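Local structure of CRISPR-associated protein, Cse2 family (Meiothermus ruber, 3WA8) at residues Asp58-Ile63 against Ala136-Leu141; Tyr105-Gly110 against Trp162-Arg167; Glu127-Ala132 against Leu145-Gln150; Leu170-Asn173 against Val179-Lys182. The protein probably binds a G-rich crRNA sequence and stabilises the R-loop as the CasB (Cse2) subunit of a type I-E CRISPR interference complex. All blocks are in the same frame, centred on the assembly; numbering follows the deposited sequence.

Contact 1: Asp58-Ile63 against Ala136-Leu141; sequences DRWERI and ADEEQL
W60 reaches across to the loop, where E138 comes over one face of its indole and L141 meets the edge. The face takes a CH-pi contact. E138 CG lies 4.0 Å from the centroid of the six-membered ring of W60, 15° off the ring normal. The E138 chain runs on extended, and its carboxylate plane stands 79° from the ring. At the benzo edge the contact is apolar: L141 CD2 sits in the ring plane, 3.9 Å from W60 CH2. CG of W60 is anti to the backbone N (chi1 -167°), which carries the ring off the helix and over to the loop.

The arrangement joins the first turn of helix 59-72 to the short connection between helix 124-135 and helix 141-154 of the all-helical Cse2 fold.

The polar bonds lie within each segment or lead outside. D58 is the N-cap of helix 59-72, but its bond from E61 N to D58 OD2 is weak. In the loop, Q140 N donates to D137 OD1 at 2.8 Å, an Asx motif, and L141 N donates to D137 O at 2.9 Å. W60 NE1 is hydrogen-bonded to L169 O. With an alanine in place of this tryptophan, E138 CG and L141 CD2 are likely to be left facing a gap, and L169 O to lose its donor. A bound mercury ion lies about 3 Å from the W60 side chain.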
loop_
_atom_site.group_PDB
_atom_site.type_symbol
_atom_site.label_atom_id
_atom_site.label_comp_id
_atom_site.label_asym_id
_atom_site.label_seq_id
_atom_site.Cartn_x
_atom_site.Cartn_y
_atom_site.Cartn_z
ATOM N N ASP A 58 18.248 -7.619 -0.318
ATOM C CA ASP A 58 16.994 -7.814 0.340
ATOM C C ASP A 58 15.954 -7.981 -0.742
ATOM O O ASP A 58 15.404 -7.013 -1.299
ATOM C CB ASP A 58 16.677 -6.692 1.321
ATOM C CG ASP A 58 15.947 -7.208 2.534
ATOM O OD1 ASP A 58 16.597 -7.850 3.383
ATOM O OD2 ASP A 58 14.724 -7.013 2.631
ATOM N N ARG A 59 15.730 -9.249 -1.051
ATOM C CA ARG A 59 14.821 -9.623 -2.091
ATOM C C ARG A 59 13.444 -9.074 -1.747
ATOM O O ARG A 59 12.667 -8.709 -2.635
ATOM C CB ARG A 59 14.853 -11.140 -2.302
ATOM C CG ARG A 59 16.258 -11.636 -2.704
ATOM C CD ARG A 59 16.239 -12.765 -3.745
ATOM N NE ARG A 59 16.903 -13.966 -3.227
ATOM C CZ ARG A 59 16.318 -14.859 -2.417
ATOM N NH1 ARG A 59 15.053 -14.700 -2.037
ATOM N NH2 ARG A 59 16.992 -15.914 -1.982
ATOM N N TRP A 60 13.188 -8.951 -0.448
ATOM C CA TRP A 60 11.952 -8.355 0.051
ATOM C C TRP A 60 11.801 -6.898 -0.354
ATOM O O TRP A 60 10.796 -6.505 -0.938
ATOM C CB TRP A 60 11.865 -8.486 1.565
ATOM C CG TRP A 60 10.526 -8.178 2.107
ATOM C CD1 TRP A 60 10.232 -7.325 3.128
ATOM C CD2 TRP A 60 9.273 -8.702 1.648
ATOM N NE1 TRP A 60 8.870 -7.288 3.344
ATOM C CE2 TRP A 60 8.260 -8.129 2.452
ATOM C CE3 TRP A 60 8.908 -9.602 0.638
ATOM C CZ2 TRP A 60 6.916 -8.435 2.289
ATOM C CZ3 TRP A 60 7.578 -9.897 0.467
ATOM C CH2 TRP A 60 6.592 -9.330 1.302
ATOM N N GLU A 61 12.819 -6.108 -0.051
ATOM C CA GLU A 61 12.795 -4.707 -0.385
ATOM C C GLU A 61 12.407 -4.564 -1.843
ATOM O O GLU A 61 11.439 -3.886 -2.160
ATOM C CB GLU A 61 14.151 -4.068 -0.096
ATOM C CG GLU A 61 14.148 -2.556 -0.263
ATOM C CD GLU A 61 15.221 -1.836 0.581
ATOM O OE1 GLU A 61 16.433 -1.897 0.220
ATOM O OE2 GLU A 61 14.829 -1.184 1.595
ATOM N N ARG A 62 13.134 -5.249 -2.718
ATOM C CA ARG A 62 12.899 -5.144 -4.155
ATOM C C ARG A 62 11.449 -5.526 -4.515
ATOM O O ARG A 62 10.780 -4.827 -5.302
ATOM C CB ARG A 62 13.970 -5.930 -4.926
ATOM C CG ARG A 62 13.536 -6.698 -6.181
ATOM C CD ARG A 62 14.753 -7.373 -6.879
ATOM N NE ARG A 62 15.616 -6.354 -7.450
ATOM C CZ ARG A 62 15.565 -5.928 -8.710
ATOM N NH1 ARG A 62 14.725 -6.466 -9.583
ATOM N NH2 ARG A 62 16.389 -4.961 -9.096
ATOM N N ILE A 63 10.947 -6.598 -3.910
ATOM C CA ILE A 63 9.567 -6.950 -4.148
ATOM C C ILE A 63 8.649 -5.798 -3.673
ATOM O O ILE A 63 7.742 -5.377 -4.385
ATOM C CB ILE A 63 9.215 -8.281 -3.504
ATOM C CG1 ILE A 63 9.879 -9.402 -4.278
ATOM C CG2 ILE A 63 7.710 -8.525 -3.505
ATOM C CD1 ILE A 63 10.143 -10.663 -3.436
ATOM N N ALA A 136 -1.270 -13.305 5.657
ATOM C CA ALA A 136 -0.414 -13.611 4.539
ATOM C C ALA A 136 1.025 -13.747 4.985
ATOM O O ALA A 136 1.471 -13.021 5.858
ATOM C CB ALA A 136 -0.534 -12.533 3.502
ATOM N N ASP A 137 1.740 -14.700 4.399
ATOM C CA ASP A 137 3.190 -14.708 4.454
ATOM C C ASP A 137 3.754 -13.975 3.227
ATOM O O ASP A 137 3.010 -13.529 2.344
ATOM C CB ASP A 137 3.720 -16.131 4.548
ATOM C CG ASP A 137 3.318 -17.002 3.357
ATOM O OD1 ASP A 137 3.005 -16.449 2.267
ATOM O OD2 ASP A 137 3.343 -18.262 3.515
ATOM N N GLU A 138 5.071 -13.841 3.191
ATOM C CA GLU A 138 5.750 -13.166 2.103
ATOM C C GLU A 138 5.220 -13.598 0.736
ATOM O O GLU A 138 5.017 -12.766 -0.146
ATOM C CB GLU A 138 7.255 -13.445 2.180
ATOM C CG GLU A 138 8.009 -12.576 3.172
ATOM C CD GLU A 138 9.342 -13.191 3.593
ATOM O OE1 GLU A 138 10.362 -12.898 2.928
ATOM O OE2 GLU A 138 9.378 -13.954 4.595
ATOM N N GLU A 139 5.010 -14.897 0.543
ATOM C CA GLU A 139 4.583 -15.374 -0.774
ATOM C C GLU A 139 3.131 -15.019 -1.099
ATOM O O GLU A 139 2.804 -14.709 -2.245
ATOM C CB GLU A 139 4.824 -16.866 -0.909
ATOM C CG GLU A 139 6.207 -17.285 -0.478
ATOM C CD GLU A 139 6.232 -18.737 0.029
ATOM O OE1 GLU A 139 5.685 -19.024 1.136
ATOM O OE2 GLU A 139 6.803 -19.592 -0.694
ATOM N N GLN A 140 2.277 -15.052 -0.085
ATOM C CA GLN A 140 0.874 -14.781 -0.260
ATOM C C GLN A 140 0.591 -13.314 -0.398
ATOM O O GLN A 140 -0.395 -12.924 -1.027
ATOM C CB GLN A 140 0.111 -15.310 0.921
ATOM C CG GLN A 140 -0.085 -16.779 0.822
ATOM C CD GLN A 140 -0.187 -17.476 2.147
ATOM O OE1 GLN A 140 -0.305 -18.681 2.173
ATOM N NE2 GLN A 140 -0.133 -16.738 3.246
ATOM N N LEU A 141 1.453 -12.485 0.185
ATOM C CA LEU A 141 1.120 -11.094 0.347
ATOM C C LEU A 141 0.926 -10.333 -0.969
ATOM O O LEU A 141 -0.085 -9.659 -1.146
ATOM C CB LEU A 141 2.128 -10.410 1.248
ATOM C CG LEU A 141 1.925 -8.909 1.465
ATOM C CD1 LEU A 141 0.525 -8.566 1.966
ATOM C CD2 LEU A 141 2.991 -8.426 2.437
#

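Contact 2: Tyr105-Gly110 against Trp162-Arg167; sequences YRRTLG and WSELLR
R107 and L109 flank the N-cap T108 in the break between helix 102-106 and helix 109-119, and they meet E164 and L165 on helix 162-170. The break is held by Y105 O, which accepts from both T108 N (3.0 Å) and T108 OG1 (2.9 Å). The hydroxyl comes in the carbonyl plane, on a lone pair.

R107 and E164 form a loose salt bridge. R107 NH1 is 3.5 Å from E164 OE2, and the hydrogen bond is weak, with an N-H...O angle of 139°. The arginine is extended from CG to NE, whereas the E164 chain bends at chi2 (87°), bringing OE2 alongside the R107 CD methylene. The guanidinium and carboxylate planes are only 22° apart. S163 OG gives E164 OE1 a further weak bond. A mercury ion is bound about 5 Å from the E164 side chain.

Deeper in, the contact is apolar. L165 CD1 reaches L109 CD2 at 3.8 Å and lies against L109 CB as well. L109 also packs on L145 of helix 141-154. On helix 162-170, L166 faces helix 59-72 and helix 10-21, while T108 and Y105 rest on helix 178-197.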
loop_
_atom_site.group_PDB
_atom_site.type_symbol
_atom_site.label_atom_id
_atom_site.label_comp_id
_atom_site.label_asym_id
_atom_site.label_seq_id
_atom_site.Cartn_x
_atom_site.Cartn_y
_atom_site.Cartn_z
ATOM N N TYR A 105 -2.731 5.968 12.590
ATOM C CA TYR A 105 -3.680 4.959 12.113
ATOM C C TYR A 105 -4.355 5.246 10.781
ATOM O O TYR A 105 -4.462 4.344 9.944
ATOM C CB TYR A 105 -4.746 4.687 13.169
ATOM C CG TYR A 105 -4.252 3.869 14.359
ATOM C CD1 TYR A 105 -4.459 4.316 15.676
ATOM C CD2 TYR A 105 -3.576 2.652 14.178
ATOM C CE1 TYR A 105 -4.018 3.555 16.780
ATOM C CE2 TYR A 105 -3.119 1.908 15.271
ATOM C CZ TYR A 105 -3.348 2.358 16.561
ATOM O OH TYR A 105 -2.912 1.621 17.629
ATOM N N ARG A 106 -4.818 6.488 10.588
ATOM C CA ARG A 106 -5.523 6.875 9.355
ATOM C C ARG A 106 -4.638 6.654 8.145
ATOM O O ARG A 106 -5.092 6.268 7.066
ATOM C CB ARG A 106 -5.960 8.331 9.401
ATOM C CG ARG A 106 -6.839 8.691 10.594
ATOM C CD ARG A 106 -7.130 10.218 10.691
ATOM N NE ARG A 106 -7.989 10.476 11.851
ATOM C CZ ARG A 106 -9.322 10.398 11.838
ATOM N NH1 ARG A 106 -9.969 10.101 10.707
ATOM N NH2 ARG A 106 -10.013 10.632 12.957
ATOM N N ARG A 107 -3.349 6.875 8.357
ATOM C CA ARG A 107 -2.366 6.770 7.300
ATOM C C ARG A 107 -1.969 5.335 6.927
ATOM O O ARG A 107 -1.218 5.136 5.973
ATOM C CB ARG A 107 -1.153 7.663 7.612
ATOM C CG ARG A 107 -1.419 9.141 7.302
ATOM C CD ARG A 107 -0.231 10.045 7.604
ATOM N NE ARG A 107 -0.410 11.400 7.059
ATOM C CZ ARG A 107 -0.111 11.768 5.806
ATOM N NH1 ARG A 107 0.392 10.885 4.943
ATOM N NH2 ARG A 107 -0.311 13.030 5.413
ATOM N N THR A 108 -2.516 4.346 7.628
ATOM C CA THR A 108 -2.195 2.937 7.372
ATOM C C THR A 108 -3.263 2.225 6.540
ATOM O O THR A 108 -4.412 2.631 6.521
ATOM C CB THR A 108 -2.058 2.150 8.684
ATOM O OG1 THR A 108 -3.366 1.791 9.155
ATOM C CG2 THR A 108 -1.321 2.942 9.743
ATOM N N LEU A 109 -2.904 1.138 5.880
ATOM C CA LEU A 109 -3.854 0.504 4.985
ATOM C C LEU A 109 -5.070 -0.048 5.750
ATOM O O LEU A 109 -6.183 -0.182 5.192
ATOM C CB LEU A 109 -3.187 -0.588 4.161
ATOM C CG LEU A 109 -3.980 -0.823 2.873
ATOM C CD1 LEU A 109 -3.794 0.379 1.949
ATOM C CD2 LEU A 109 -3.630 -2.143 2.165
ATOM N N GLY A 110 -4.853 -0.370 7.023
ATOM C CA GLY A 110 -5.940 -0.769 7.893
ATOM C C GLY A 110 -7.040 0.279 7.832
ATOM O O GLY A 110 -8.225 -0.042 7.619
ATOM N N TRP A 162 0.390 5.690 -0.220
ATOM C CA TRP A 162 1.437 4.820 -0.739
ATOM C C TRP A 162 2.748 4.812 0.037
ATOM O O TRP A 162 3.304 3.742 0.285
ATOM C CB TRP A 162 1.683 5.103 -2.190
ATOM C CG TRP A 162 0.436 5.018 -2.960
ATOM C CD1 TRP A 162 -0.348 6.057 -3.344
ATOM C CD2 TRP A 162 -0.203 3.823 -3.440
ATOM N NE1 TRP A 162 -1.429 5.592 -4.060
ATOM C CE2 TRP A 162 -1.374 4.225 -4.124
ATOM C CE3 TRP A 162 0.109 2.455 -3.374
ATOM C CZ2 TRP A 162 -2.239 3.316 -4.737
ATOM C CZ3 TRP A 162 -0.751 1.549 -3.988
ATOM C CH2 TRP A 162 -1.909 1.992 -4.665
ATOM N N SER A 163 3.254 5.958 0.455
ATOM C CA SER A 163 4.525 5.900 1.150
ATOM C C SER A 163 4.406 5.098 2.453
ATOM O O SER A 163 5.268 4.268 2.773
ATOM C CB SER A 163 5.110 7.285 1.377
ATOM O OG SER A 163 4.380 7.949 2.363
ATOM N N GLU A 164 3.320 5.309 3.193
ATOM C CA GLU A 164 3.117 4.507 4.397
ATOM C C GLU A 164 2.946 3.027 4.018
ATOM O O GLU A 164 3.475 2.153 4.715
ATOM C CB GLU A 164 1.962 5.029 5.260
ATOM C CG GLU A 164 2.354 6.103 6.290
ATOM C CD GLU A 164 2.328 7.578 5.743
ATOM O OE1 GLU A 164 2.320 7.783 4.493
ATOM O OE2 GLU A 164 2.330 8.536 6.577
ATOM N N LEU A 165 2.254 2.748 2.907
ATOM C CA LEU A 165 2.076 1.365 2.484
ATOM C C LEU A 165 3.444 0.685 2.294
ATOM O O LEU A 165 3.716 -0.408 2.855
ATOM C CB LEU A 165 1.225 1.253 1.224
ATOM C CG LEU A 165 0.852 -0.195 0.839
ATOM C CD1 LEU A 165 -0.042 -0.832 1.887
ATOM C CD2 LEU A 165 0.146 -0.269 -0.521
ATOM N N LEU A 166 4.332 1.351 1.557
ATOM C CA LEU A 166 5.646 0.780 1.298
ATOM C C LEU A 166 6.428 0.532 2.589
ATOM O O LEU A 166 6.952 -0.565 2.790
ATOM C CB LEU A 166 6.430 1.642 0.307
ATOM C CG LEU A 166 7.878 1.249 0.066
ATOM C CD1 LEU A 166 7.988 -0.170 -0.513
ATOM C CD2 LEU A 166 8.519 2.285 -0.814
ATOM N N ARG A 167 6.485 1.543 3.454
ATOM C CA ARG A 167 7.134 1.406 4.756
ATOM C C ARG A 167 6.566 0.191 5.506
ATOM O O ARG A 167 7.311 -0.591 6.112
ATOM C CB ARG A 167 6.974 2.701 5.573
ATOM C CG ARG A 167 7.372 2.641 7.074
ATOM C CD ARG A 167 6.567 3.664 7.958
ATOM N NE ARG A 167 5.866 2.993 9.074
ATOM C CZ ARG A 167 6.092 3.199 10.390
ATOM N NH1 ARG A 167 6.986 4.099 10.813
ATOM N NH2 ARG A 167 5.402 2.509 11.312
#

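Contact 3: Glu127-Ala132 against Leu145-Gln150; sequences EQRFIA and LRQMVQ
M148 lays its terminal methyl against the backbone and CB of F130. M148 CE is 3.6 Å from F130 CA and 3.8 Å from F130 CB, so it meets the root of the phenylalanine and not its ring. The methionine chain bends at chi2 (64°) and again at chi3, and this turns CE toward the facing helix. R129 runs past M148 in the opposite direction, with R129 CG 4.0 Å from M148 CE.

The two segments belong to a helical hairpin, in which helix 124-135 and helix 141-154 follow each other in the chain. Segments 127-132 and 145-150 run roughly antiparallel, with 147° between their directions, and their axes approach to 10.5 Å. R129 and M148 have the nearest CA atoms.

Toward the partly exposed margin, R129 and Q147 meet through their polar ends. Q147 OE1 lies 3.2 Å from R129 NH2 and 3.3 Å from R129 NE. The guanidinium and amide planes are 76° apart, and the two side chains cross at about a right angle. Replacing this arginine by an alanine would probably leave Q147 OE1 without its cationic neighbour and thin the cover on the M148 methyl.

On the buried side, F130 stacks on F187 of helix 178-197, and both F130 and M148 touch I113 of helix 109-119. The chemistry is therefore graded. M148 CE and the CA and CB of F130 meet by apolar packing on the buried side, while the cationic guanidinium and the amide oxygen, of complementary polarity, face each other at the partly exposed margin.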
loop_
_atom_site.group_PDB
_atom_site.type_symbol
_atom_site.label_atom_id
_atom_site.label_comp_id
_atom_site.label_asym_id
_atom_site.label_seq_id
_atom_site.Cartn_x
_atom_site.Cartn_y
_atom_site.Cartn_z
ATOM N N GLU A 127 -14.238 -8.000 5.744
ATOM C CA GLU A 127 -13.554 -8.233 6.995
ATOM C C GLU A 127 -12.742 -9.503 6.893
ATOM O O GLU A 127 -11.591 -9.549 7.334
ATOM C CB GLU A 127 -14.530 -8.341 8.132
ATOM C CG GLU A 127 -13.879 -8.280 9.486
ATOM C CD GLU A 127 -14.893 -8.353 10.579
ATOM O OE1 GLU A 127 -15.984 -8.902 10.316
ATOM O OE2 GLU A 127 -14.618 -7.860 11.692
ATOM N N GLN A 128 -13.335 -10.525 6.280
ATOM C CA GLN A 128 -12.649 -11.799 6.091
ATOM C C GLN A 128 -11.458 -11.697 5.152
ATOM O O GLN A 128 -10.359 -12.135 5.476
ATOM C CB GLN A 128 -13.626 -12.874 5.641
ATOM C CG GLN A 128 -14.342 -13.531 6.825
ATOM C CD GLN A 128 -15.555 -14.294 6.368
ATOM O OE1 GLN A 128 -15.664 -14.642 5.179
ATOM N NE2 GLN A 128 -16.489 -14.558 7.290
ATOM N N ARG A 129 -11.675 -11.071 4.005
ATOM C CA ARG A 129 -10.599 -10.816 3.073
ATOM C C ARG A 129 -9.489 -10.065 3.798
ATOM O O ARG A 129 -8.304 -10.316 3.544
ATOM C CB ARG A 129 -11.099 -10.060 1.842
ATOM C CG ARG A 129 -10.005 -9.737 0.837
ATOM C CD ARG A 129 -10.569 -9.516 -0.566
ATOM N NE ARG A 129 -10.535 -10.728 -1.377
ATOM C CZ ARG A 129 -11.381 -10.983 -2.364
ATOM N NH1 ARG A 129 -12.345 -10.119 -2.652
ATOM N NH2 ARG A 129 -11.287 -12.116 -3.054
ATOM N N PHE A 130 -9.884 -9.196 4.727
ATOM C CA PHE A 130 -8.945 -8.404 5.494
ATOM C C PHE A 130 -8.160 -9.247 6.491
ATOM O O PHE A 130 -6.934 -9.083 6.653
ATOM C CB PHE A 130 -9.676 -7.263 6.206
ATOM C CG PHE A 130 -8.834 -6.537 7.219
ATOM C CD1 PHE A 130 -7.604 -5.993 6.867
ATOM C CD2 PHE A 130 -9.286 -6.381 8.533
ATOM C CE1 PHE A 130 -6.821 -5.320 7.811
ATOM C CE2 PHE A 130 -8.518 -5.721 9.484
ATOM C CZ PHE A 130 -7.279 -5.173 9.116
ATOM N N ILE A 131 -8.866 -10.138 7.176
ATOM C CA ILE A 131 -8.205 -11.008 8.118
ATOM C C ILE A 131 -7.245 -11.876 7.321
ATOM O O ILE A 131 -6.108 -12.084 7.720
ATOM C CB ILE A 131 -9.212 -11.840 8.904
ATOM C CG1 ILE A 131 -9.784 -11.005 10.047
ATOM C CG2 ILE A 131 -8.558 -13.029 9.490
ATOM C CD1 ILE A 131 -11.105 -11.529 10.601
ATOM N N ALA A 132 -7.687 -12.324 6.158
ATOM C CA ALA A 132 -6.864 -13.199 5.353
ATOM C C ALA A 132 -5.602 -12.469 4.946
ATOM O O ALA A 132 -4.528 -13.060 4.911
ATOM C CB ALA A 132 -7.609 -13.664 4.146
ATOM N N LEU A 145 -2.688 -8.440 -1.319
ATOM C CA LEU A 145 -2.667 -6.979 -1.279
ATOM C C LEU A 145 -3.201 -6.393 -2.579
ATOM O O LEU A 145 -3.879 -5.353 -2.593
ATOM C CB LEU A 145 -1.251 -6.496 -1.055
ATOM C CG LEU A 145 -1.122 -4.994 -1.006
ATOM C CD1 LEU A 145 -1.750 -4.597 0.290
ATOM C CD2 LEU A 145 0.318 -4.579 -1.056
ATOM N N ARG A 146 -2.915 -7.083 -3.672
ATOM C CA ARG A 146 -3.255 -6.583 -4.974
ATOM C C ARG A 146 -4.740 -6.666 -5.117
ATOM O O ARG A 146 -5.361 -5.744 -5.625
ATOM C CB ARG A 146 -2.573 -7.430 -6.018
ATOM C CG ARG A 146 -2.567 -6.886 -7.394
ATOM C CD ARG A 146 -1.550 -7.707 -8.127
ATOM N NE ARG A 146 -1.817 -7.837 -9.559
ATOM C CZ ARG A 146 -1.480 -8.921 -10.251
ATOM N NH1 ARG A 146 -0.914 -9.959 -9.629
ATOM N NH2 ARG A 146 -1.716 -8.981 -11.555
ATOM N N GLN A 147 -5.327 -7.757 -4.647
ATOM C CA GLN A 147 -6.782 -7.879 -4.659
ATOM C C GLN A 147 -7.454 -6.807 -3.787
ATOM O O GLN A 147 -8.495 -6.261 -4.167
ATOM C CB GLN A 147 -7.196 -9.241 -4.151
ATOM C CG GLN A 147 -7.211 -10.355 -5.142
ATOM C CD GLN A 147 -8.067 -11.511 -4.601
ATOM O OE1 GLN A 147 -8.138 -11.731 -3.363
ATOM N NE2 GLN A 147 -8.766 -12.229 -5.514
ATOM N N MET A 148 -6.872 -6.520 -2.622
ATOM C CA MET A 148 -7.499 -5.621 -1.661
ATOM C C MET A 148 -7.477 -4.174 -2.154
ATOM O O MET A 148 -8.528 -3.489 -2.127
ATOM C CB MET A 148 -6.844 -5.722 -0.285
ATOM C CG MET A 148 -7.520 -4.854 0.756
ATOM S SD MET A 148 -9.232 -5.366 1.077
ATOM C CE MET A 148 -8.952 -6.311 2.562
ATOM N N VAL A 149 -6.290 -3.731 -2.602
ATOM C CA VAL A 149 -6.119 -2.454 -3.294
ATOM C C VAL A 149 -7.140 -2.314 -4.413
ATOM O O VAL A 149 -7.821 -1.295 -4.534
ATOM C CB VAL A 149 -4.704 -2.305 -3.879
ATOM C CG1 VAL A 149 -4.605 -1.119 -4.771
ATOM C CG2 VAL A 149 -3.702 -2.150 -2.766
ATOM N N GLN A 150 -7.256 -3.344 -5.231
ATOM C CA GLN A 150 -8.292 -3.370 -6.235
ATOM C C GLN A 150 -9.686 -3.101 -5.649
ATOM O O GLN A 150 -10.440 -2.285 -6.184
ATOM C CB GLN A 150 -8.284 -4.719 -6.912
ATOM C CG GLN A 150 -7.534 -4.753 -8.188
ATOM C CD GLN A 150 -8.450 -5.257 -9.257
ATOM O OE1 GLN A 150 -9.629 -5.530 -8.985
ATOM N NE2 GLN A 150 -7.939 -5.390 -10.483
#

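Contact 4: Leu170-Asn173 against Val179-Lys182; sequences LAWN and VQQK
W172 O accepts the bond that crosses this contact, from Q180 NE2 at 3.0 Å and 159°. The donor is slightly tilted from the carbonyl plane of W172. The bond closes the helix-loop-helix connection between helix 162-170 and helix 178-197, tying the loop to the first turn of the second helix.

The same NE2 lies over a face of the W172 indole, 3.1 Å above the plane and over its centre. The amide and ring planes are 48° apart. Bending of Q180 at chi2 (93°) folds the amide back over the tryptophan. Nearer the Q180 backbone, CG makes a CH-pi contact, 3.9 Å from the centroid of the W172 six-membered ring. The amide is thus held by the bond from NE2 and by the indole face against its chain.

W172 NE1 is turned to A136 O, a hydrogen bond into the loop before helix 141-154, and W183 meets the W172 ring edge to face. K182, one turn on from V179, forms a salt bridge with D168.

The apolar part rests on V179, whose CB points toward the loop and whose two methyls divide the work. V179 CG1 comes obliquely to the indole, 4.0 Å from W172 CE3. V179 CG2 packs on A171 CB at 3.8 Å.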
loop_
_atom_site.group_PDB
_atom_site.type_symbol
_atom_site.label_atom_id
_atom_site.label_comp_id
_atom_site.label_asym_id
_atom_site.label_seq_id
_atom_site.Cartn_x
_atom_site.Cartn_y
_atom_site.Cartn_z
ATOM N N LEU A 170 7.520 -3.061 3.959
ATOM C CA LEU A 170 8.911 -3.387 4.189
ATOM C C LEU A 170 9.084 -4.078 5.514
ATOM O O LEU A 170 10.013 -4.848 5.683
ATOM C CB LEU A 170 9.806 -2.167 4.091
ATOM C CG LEU A 170 10.096 -1.664 2.670
ATOM C CD1 LEU A 170 10.381 -0.164 2.680
ATOM C CD2 LEU A 170 11.202 -2.444 1.939
ATOM N N ALA A 171 8.169 -3.834 6.450
ATOM C CA ALA A 171 8.351 -4.328 7.820
ATOM C C ALA A 171 7.438 -5.493 8.176
ATOM O O ALA A 171 7.384 -5.936 9.329
ATOM C CB ALA A 171 8.231 -3.203 8.818
ATOM N N TRP A 172 6.771 -6.005 7.154
ATOM C CA TRP A 172 5.929 -7.181 7.258
ATOM C C TRP A 172 6.488 -8.368 8.040
ATOM O O TRP A 172 5.748 -8.965 8.797
ATOM C CB TRP A 172 5.521 -7.645 5.868
ATOM C CG TRP A 172 4.310 -8.462 5.869
ATOM C CD1 TRP A 172 4.233 -9.815 5.737
ATOM C CD2 TRP A 172 2.982 -7.993 6.022
ATOM N NE1 TRP A 172 2.925 -10.225 5.784
ATOM C CE2 TRP A 172 2.131 -9.122 5.946
ATOM C CE3 TRP A 172 2.416 -6.724 6.205
ATOM C CZ2 TRP A 172 0.741 -9.022 6.068
ATOM C CZ3 TRP A 172 1.024 -6.616 6.325
ATOM C CH2 TRP A 172 0.207 -7.761 6.268
ATOM N N ASN A 173 7.765 -8.722 7.869
ATOM C CA ASN A 173 8.336 -9.909 8.526
ATOM C C ASN A 173 9.001 -9.608 9.839
ATOM O O ASN A 173 9.859 -10.371 10.260
ATOM C CB ASN A 173 9.351 -10.622 7.617
ATOM C CG ASN A 173 8.810 -10.847 6.219
ATOM O OD1 ASN A 173 7.777 -11.509 6.061
ATOM N ND2 ASN A 173 9.472 -10.268 5.190
ATOM N N VAL A 179 3.403 -4.468 12.172
ATOM C CA VAL A 179 2.565 -3.913 11.113
ATOM C C VAL A 179 1.141 -4.491 11.175
ATOM O O VAL A 179 0.138 -3.757 11.095
ATOM C CB VAL A 179 3.146 -4.165 9.696
ATOM C CG1 VAL A 179 2.217 -3.592 8.618
ATOM C CG2 VAL A 179 4.545 -3.596 9.609
ATOM N N GLN A 180 1.066 -5.810 11.315
ATOM C CA GLN A 180 -0.200 -6.495 11.272
ATOM C C GLN A 180 -0.984 -6.092 12.495
ATOM O O GLN A 180 -2.176 -5.792 12.395
ATOM C CB GLN A 180 0.003 -7.996 11.192
ATOM C CG GLN A 180 0.681 -8.453 9.882
ATOM C CD GLN A 180 2.201 -8.572 9.970
ATOM O OE1 GLN A 180 2.866 -7.995 10.857
ATOM N NE2 GLN A 180 2.763 -9.324 9.038
ATOM N N GLN A 181 -0.313 -6.025 13.639
ATOM C CA GLN A 181 -0.947 -5.465 14.823
ATOM C C GLN A 181 -1.498 -4.087 14.491
ATOM O O GLN A 181 -2.646 -3.773 14.835
ATOM C CB GLN A 181 0.040 -5.291 15.967
ATOM C CG GLN A 181 0.482 -6.533 16.596
ATOM C CD GLN A 181 1.396 -6.273 17.746
ATOM O OE1 GLN A 181 1.051 -5.575 18.694
ATOM N NE2 GLN A 181 2.566 -6.855 17.688
ATOM N N LYS A 182 -0.668 -3.271 13.833
ATOM C CA LYS A 182 -0.951 -1.852 13.666
ATOM C C LYS A 182 -2.162 -1.713 12.782
ATOM O O LYS A 182 -3.084 -0.964 13.093
ATOM C CB LYS A 182 0.235 -1.144 13.017
ATOM C CG LYS A 182 0.217 0.383 13.129
ATOM C CD LYS A 182 0.921 1.038 11.948
ATOM C CE LYS A 182 2.437 0.754 11.885
ATOM N NZ LYS A 182 3.000 1.047 10.529
#

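How the contacts relate
From the N terminus, helix 59-72 opens contact 1, which closes a long loop at 136-141 and ties that helix to the connection before helix 141-154. By then 105-110 has opened contact 2 and 127-132 contact 3, so contact 1 crosses both. Contact 3 closes next, at 145-150, pairing helix 124-135 with helix 141-154. It is nested inside the loop that contact 2 closes at 162-167, where the break before helix 109-119 joins helix 162-170. Contact 4 follows in series and closes a short loop onto helix 178-197. L109 packs on L145 between contacts 2 and 3, W60 and E138 on N173 between 1 and 4, and T108 on K182 between 2 and 4.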